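Local structure of OLD nuclease (Thermus scotoductus, 6P74) at residues Leu18-Ala32 against Phe314-Lys328. The protein degrades linear or supercoiled double-stranded DNA in the 5'-to-3' direction with divalent metals, nicks circular DNA, and has DNA-stimulated ATPase activity. Residues are numbered along the deposited sequence; the frame is centred on the assembly and turned at random.
Sequences LPLGPLTAIVGPNGA and FADVNRFEALRLVRK. With SO4 (sulfate ion), chain H; SO4 (sulfate ion), chain D.
Arg324 reaches across to Pro19, at the end of strand 13-19, just before the loop into strand 23-27. Its chain bends at chi2 (-71°), which carries the guanidinium back over the backbone, where NE donates to Pro19 O at 2.8 Å with the acceptor close to the guanidinium plane; NH2 adds a weaker bond to the same oxygen. NH1 gives one N-H to Glu321 O (2.7 Å) and the other to Leu323 O, so bonds to three carbonyls fix the buried group's rotation. Thr24 CG2 packs over one face and Pro19 CG over the opposite one, while Leu18 CD1 lies at the edge. Alongside this cluster strands 23-27 and 323-328 run parallel, laddered from Ala25 N to Ala322 O through to Val326 N and Val27 O (2.7 Å), as neighbours in the mixed sheet of the P-loop ATPase domain. On one face Val27 CG2 meets Leu325 CD1 at 3.6 Å and CG1 meets Ala315 CB; on the other, Ile26 CG2 touches Val326 CG2 at 3.8 Å, under helix 34-45. Past Val27 the chain leaves the ladder for the Walker A loop. Buried Ala32 still packs its CB on Arg327 CA (3.6 Å), but Pro29 is exposed and Arg327 and Lys328 partly so. Sulfates occupy this end: Gly31 N binds one at O3 (2.6 Å), consistent with a nucleotide phosphate position, and Lys328 N donates to the other.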
loop_
_atom_site.group_PDB
_atom_site.type_symbol
_atom_site.label_atom_id
_atom_site.label_comp_id
_atom_site.label_asym_id
_atom_site.label_seq_id
_atom_site.Cartn_x
_atom_site.Cartn_y
_atom_site.Cartn_z
ATOM N N LEU A 18 22.996 2.193 2.292
ATOM C CA LEU A 18 23.395 3.300 1.434
ATOM C C LEU A 18 23.620 4.578 2.222
ATOM O O LEU A 18 22.940 4.836 3.221
ATOM C CB LEU A 18 22.360 3.568 0.328
ATOM C CG LEU A 18 20.985 4.045 0.761
ATOM C CD1 LEU A 18 20.444 5.065 -0.247
ATOM C CD2 LEU A 18 20.074 2.850 0.855
ATOM N N PRO A 19 24.565 5.404 1.786
ATOM C CA PRO A 19 24.702 6.733 2.392
ATOM C C PRO A 19 23.556 7.628 1.971
ATOM O O PRO A 19 22.937 7.441 0.917
ATOM C CB PRO A 19 26.032 7.251 1.841
ATOM C CG PRO A 19 26.165 6.521 0.485
ATOM C CD PRO A 19 25.572 5.148 0.736
ATOM N N LEU A 20 23.267 8.602 2.827
ATOM C CA LEU A 20 22.275 9.623 2.551
ATOM C C LEU A 20 22.945 10.981 2.663
ATOM O O LEU A 20 23.721 11.218 3.586
ATOM C CB LEU A 20 21.097 9.518 3.512
ATOM C CG LEU A 20 20.320 8.201 3.451
ATOM C CD1 LEU A 20 19.347 8.135 4.615
ATOM C CD2 LEU A 20 19.564 8.096 2.159
ATOM N N GLY A 21 22.664 11.858 1.707
ATOM C CA GLY A 21 23.235 13.183 1.702
ATOM C C GLY A 21 22.185 14.273 1.626
ATOM O O GLY A 21 20.974 14.010 1.587
ATOM N N PRO A 22 22.639 15.528 1.584
ATOM C CA PRO A 22 21.686 16.650 1.682
ATOM C C PRO A 22 20.649 16.609 0.581
ATOM O O PRO A 22 19.486 16.978 0.787
ATOM C CB PRO A 22 22.585 17.894 1.571
ATOM C CG PRO A 22 23.993 17.403 1.770
ATOM C CD PRO A 22 24.010 15.975 1.282
ATOM N N LEU A 23 21.061 16.163 -0.599
ATOM C CA LEU A 23 20.154 15.795 -1.668
ATOM C C LEU A 23 20.469 14.350 -2.009
ATOM O O LEU A 23 21.626 14.023 -2.299
ATOM C CB LEU A 23 20.350 16.694 -2.885
ATOM C CG LEU A 23 19.216 16.781 -3.887
ATOM C CD1 LEU A 23 18.029 17.423 -3.216
ATOM C CD2 LEU A 23 19.668 17.610 -5.061
ATOM N N THR A 24 19.457 13.484 -1.940
ATOM C CA THR A 24 19.607 12.077 -2.294
ATOM C C THR A 24 18.565 11.771 -3.363
ATOM O O THR A 24 17.361 11.844 -3.097
ATOM C CB THR A 24 19.452 11.170 -1.074
ATOM O OG1 THR A 24 20.269 11.654 0.008
ATOM C CG2 THR A 24 19.881 9.770 -1.418
ATOM N N ALA A 25 19.028 11.455 -4.582
ATOM C CA ALA A 25 18.165 11.215 -5.733
ATOM C C ALA A 25 18.234 9.729 -6.035
ATOM O O ALA A 25 19.289 9.219 -6.433
ATOM C CB ALA A 25 18.595 12.033 -6.951
ATOM N N ILE A 26 17.113 9.041 -5.857
ATOM C CA ILE A 26 17.056 7.588 -5.931
ATOM C C ILE A 26 16.359 7.204 -7.228
ATOM O O ILE A 26 15.195 7.562 -7.437
ATOM C CB ILE A 26 16.326 7.005 -4.719
ATOM C CG1 ILE A 26 16.936 7.574 -3.423
ATOM C CG2 ILE A 26 16.325 5.506 -4.801
ATOM C CD1 ILE A 26 16.433 6.908 -2.150
ATOM N N VAL A 27 17.066 6.482 -8.100
ATOM C CA VAL A 27 16.548 6.096 -9.409
ATOM C C VAL A 27 16.704 4.593 -9.599
ATOM O O VAL A 27 17.487 3.930 -8.913
ATOM C CB VAL A 27 17.251 6.840 -10.556
ATOM C CG1 VAL A 27 17.425 8.297 -10.209
ATOM C CG2 VAL A 27 18.589 6.189 -10.836
ATOM N N GLY A 28 15.957 4.062 -10.561
ATOM C CA GLY A 28 15.956 2.649 -10.852
ATOM C C GLY A 28 14.586 2.211 -11.323
ATOM O O GLY A 28 13.615 2.966 -11.227
ATOM N N PRO A 29 14.473 0.989 -11.838
ATOM C CA PRO A 29 13.188 0.527 -12.385
ATOM C C PRO A 29 12.142 0.266 -11.304
ATOM O O PRO A 29 12.421 0.156 -10.104
ATOM C CB PRO A 29 13.557 -0.765 -13.115
ATOM C CG PRO A 29 15.032 -0.637 -13.383
ATOM C CD PRO A 29 15.560 0.053 -12.151
ATOM N N ASN A 30 10.903 0.136 -11.781
ATOM C CA ASN A 30 9.735 0.013 -10.916
ATOM C C ASN A 30 9.655 -1.369 -10.278
ATOM O O ASN A 30 9.708 -2.394 -10.970
ATOM C CB ASN A 30 8.462 0.293 -11.717
ATOM C CG ASN A 30 8.326 1.751 -12.092
ATOM O OD1 ASN A 30 8.893 2.624 -11.429
ATOM N ND2 ASN A 30 7.573 2.025 -13.142
ATOM N N GLY A 31 9.485 -1.389 -8.955
ATOM C CA GLY A 31 9.451 -2.621 -8.199
ATOM C C GLY A 31 10.811 -3.144 -7.807
ATOM O O GLY A 31 10.892 -4.160 -7.102
ATOM N N ALA A 32 11.876 -2.477 -8.241
ATOM C CA ALA A 32 13.239 -2.912 -8.007
ATOM C C ALA A 32 13.804 -2.429 -6.674
ATOM O O ALA A 32 14.992 -2.653 -6.420
ATOM C CB ALA A 32 14.139 -2.445 -9.164
ATOM N N PHE A 314 15.192 15.814 -12.333
ATOM C CA PHE A 314 15.552 15.666 -10.925
ATOM C C PHE A 314 16.751 14.747 -10.692
ATOM O O PHE A 314 17.206 14.609 -9.547
ATOM C CB PHE A 314 14.350 15.141 -10.129
ATOM C CG PHE A 314 13.244 16.139 -9.972
ATOM C CD1 PHE A 314 12.267 16.277 -10.953
ATOM C CD2 PHE A 314 13.178 16.946 -8.842
ATOM C CE1 PHE A 314 11.251 17.209 -10.812
ATOM C CE2 PHE A 314 12.160 17.877 -8.684
ATOM C CZ PHE A 314 11.193 18.009 -9.669
ATOM N N ALA A 315 17.276 14.103 -11.722
ATOM C CA ALA A 315 18.412 13.202 -11.545
ATOM C C ALA A 315 19.524 13.737 -12.439
ATOM O O ALA A 315 19.642 13.346 -13.602
ATOM C CB ALA A 315 18.034 11.777 -11.854
ATOM N N ASP A 316 20.327 14.643 -11.879
ATOM C CA ASP A 316 21.326 15.404 -12.622
ATOM C C ASP A 316 22.665 14.680 -12.584
ATOM O O ASP A 316 23.206 14.442 -11.498
ATOM C CB ASP A 316 21.470 16.799 -12.022
ATOM C CG ASP A 316 22.056 17.786 -12.990
ATOM O OD1 ASP A 316 23.170 17.530 -13.523
ATOM O OD2 ASP A 316 21.382 18.816 -13.227
ATOM N N VAL A 317 23.219 14.363 -13.763
ATOM C CA VAL A 317 24.505 13.672 -13.773
ATOM C C VAL A 317 25.612 14.559 -13.205
ATOM O O VAL A 317 26.600 14.052 -12.666
ATOM C CB VAL A 317 24.865 13.169 -15.184
ATOM C CG1 VAL A 317 25.008 14.318 -16.064
ATOM C CG2 VAL A 317 26.171 12.454 -15.176
ATOM N N ASN A 318 25.487 15.879 -13.311
ATOM C CA ASN A 318 26.532 16.739 -12.769
ATOM C C ASN A 318 26.514 16.744 -11.254
ATOM O O ASN A 318 27.500 17.134 -10.628
ATOM C CB ASN A 318 26.387 18.159 -13.317
ATOM C CG ASN A 318 26.295 18.179 -14.840
ATOM O OD1 ASN A 318 27.316 18.184 -15.547
ATOM N ND2 ASN A 318 25.062 18.161 -15.357
ATOM N N ARG A 319 25.433 16.290 -10.652
ATOM C CA ARG A 319 25.370 16.166 -9.206
ATOM C C ARG A 319 25.383 14.637 -9.131
ATOM O O ARG A 319 24.347 13.980 -9.268
ATOM C CB ARG A 319 24.063 16.799 -8.716
ATOM C CG ARG A 319 24.066 17.283 -7.297
ATOM C CD ARG A 319 22.773 18.038 -7.014
ATOM N NE ARG A 319 22.844 19.465 -7.337
ATOM C CZ ARG A 319 23.023 20.414 -6.419
ATOM N NH1 ARG A 319 23.137 20.085 -5.131
ATOM N NH2 ARG A 319 23.070 21.690 -6.781
ATOM N N PHE A 320 26.566 14.056 -8.928
ATOM C CA PHE A 320 26.703 12.609 -9.060
ATOM C C PHE A 320 26.731 12.156 -7.602
ATOM O O PHE A 320 26.375 11.005 -7.326
ATOM C CB PHE A 320 27.932 12.080 -9.817
ATOM C CG PHE A 320 29.221 12.705 -9.389
ATOM C CD1 PHE A 320 29.843 12.313 -8.213
ATOM C CD2 PHE A 320 29.837 13.673 -10.180
ATOM C CE1 PHE A 320 31.047 12.893 -7.815
ATOM C CE2 PHE A 320 31.040 14.264 -9.793
ATOM C CZ PHE A 320 31.647 13.872 -8.612
ATOM N N GLU A 321 27.105 13.031 -6.661
ATOM C CA GLU A 321 27.081 12.620 -5.262
ATOM C C GLU A 321 25.674 12.253 -4.814
ATOM O O GLU A 321 25.509 11.408 -3.929
ATOM C CB GLU A 321 27.644 13.723 -4.350
ATOM C CG GLU A 321 29.096 14.115 -4.648
ATOM C CD GLU A 321 29.211 15.167 -5.746
ATOM O OE1 GLU A 321 28.229 15.377 -6.497
ATOM O OE2 GLU A 321 30.288 15.789 -5.856
ATOM N N ALA A 322 24.651 12.881 -5.403
ATOM C CA ALA A 322 23.272 12.637 -4.977
ATOM C C ALA A 322 22.736 11.282 -5.430
ATOM O O ALA A 322 21.787 10.770 -4.822
ATOM C CB ALA A 322 22.356 13.732 -5.506
ATOM N N LEU A 323 23.355 10.675 -6.439
ATOM C CA LEU A 323 22.752 9.569 -7.162
ATOM C C LEU A 323 22.831 8.264 -6.395
ATOM O O LEU A 323 23.891 7.893 -5.872
ATOM C CB LEU A 323 23.427 9.414 -8.520
ATOM C CG LEU A 323 23.096 10.561 -9.482
ATOM C CD1 LEU A 323 23.866 10.442 -10.790
ATOM C CD2 LEU A 323 21.581 10.654 -9.718
ATOM N N ARG A 324 21.692 7.578 -6.332
ATOM C CA ARG A 324 21.587 6.203 -5.867
ATOM C C ARG A 324 20.767 5.454 -6.897
ATOM O O ARG A 324 19.617 5.831 -7.159
ATOM C CB ARG A 324 20.895 6.102 -4.493
ATOM C CG ARG A 324 21.367 7.072 -3.431
ATOM C CD ARG A 324 22.757 6.720 -2.951
ATOM N NE ARG A 324 23.137 7.622 -1.876
ATOM C CZ ARG A 324 23.795 8.758 -2.056
ATOM N NH1 ARG A 324 24.177 9.125 -3.281
ATOM N NH2 ARG A 324 24.067 9.519 -1.008
ATOM N N LEU A 325 21.327 4.386 -7.458
ATOM C CA LEU A 325 20.631 3.597 -8.477
ATOM C C LEU A 325 20.284 2.226 -7.905
ATOM O O LEU A 325 21.162 1.515 -7.402
ATOM C CB LEU A 325 21.481 3.493 -9.750
ATOM C CG LEU A 325 21.075 2.568 -10.901
ATOM C CD1 LEU A 325 19.679 2.831 -11.385
ATOM C CD2 LEU A 325 22.052 2.759 -12.049
ATOM N N VAL A 326 19.001 1.870 -7.962
ATOM C CA VAL A 326 18.452 0.704 -7.269
ATOM C C VAL A 326 17.887 -0.255 -8.310
ATOM O O VAL A 326 17.096 0.154 -9.167
ATOM C CB VAL A 326 17.360 1.102 -6.254
ATOM C CG1 VAL A 326 16.762 -0.143 -5.553
ATOM C CG2 VAL A 326 17.903 2.058 -5.218
ATOM N N ARG A 327 18.283 -1.526 -8.237
ATOM C CA ARG A 327 17.750 -2.501 -9.180
ATOM C C ARG A 327 18.012 -3.913 -8.674
ATOM O O ARG A 327 18.812 -4.126 -7.755
ATOM C CB ARG A 327 18.337 -2.297 -10.580
ATOM C CG ARG A 327 19.695 -2.839 -10.761
ATOM C CD ARG A 327 20.328 -2.200 -11.956
ATOM N NE ARG A 327 21.648 -1.741 -11.571
ATOM C CZ ARG A 327 22.463 -1.029 -12.331
ATOM N NH1 ARG A 327 22.112 -0.666 -13.564
ATOM N NH2 ARG A 327 23.635 -0.682 -11.828
ATOM N N LYS A 328 17.292 -4.873 -9.266
ATOM C CA LYS A 328 17.423 -6.278 -8.910
ATOM C C LYS A 328 18.442 -6.943 -9.827
ATOM O O LYS A 328 18.434 -6.723 -11.041
ATOM C CB LYS A 328 16.071 -6.996 -9.001
ATOM C CG LYS A 328 15.023 -6.502 -7.994
ATOM C CD LYS A 328 13.731 -7.359 -7.968
ATOM C CE LYS A 328 12.725 -6.829 -6.907
ATOM N NZ LYS A 328 11.592 -7.745 -6.561
HETATM S S SO4 H . 16.007 -4.564 -13.175
HETATM O O1 SO4 H . 17.227 -5.036 -13.822
HETATM O O2 SO4 H . 16.210 -3.178 -12.780
HETATM O O3 SO4 H . 14.869 -4.650 -14.088
HETATM O O4 SO4 H . 15.741 -5.368 -11.987
HETATM S S SO4 D . 9.607 0.336 -6.023
HETATM O O1 SO4 D . 10.821 -0.386 -6.384
HETATM O O2 SO4 D . 9.914 1.755 -5.911
HETATM O O3 SO4 D . 8.603 0.148 -7.061
HETATM O O4 SO4 D . 9.095 -0.166 -4.752
#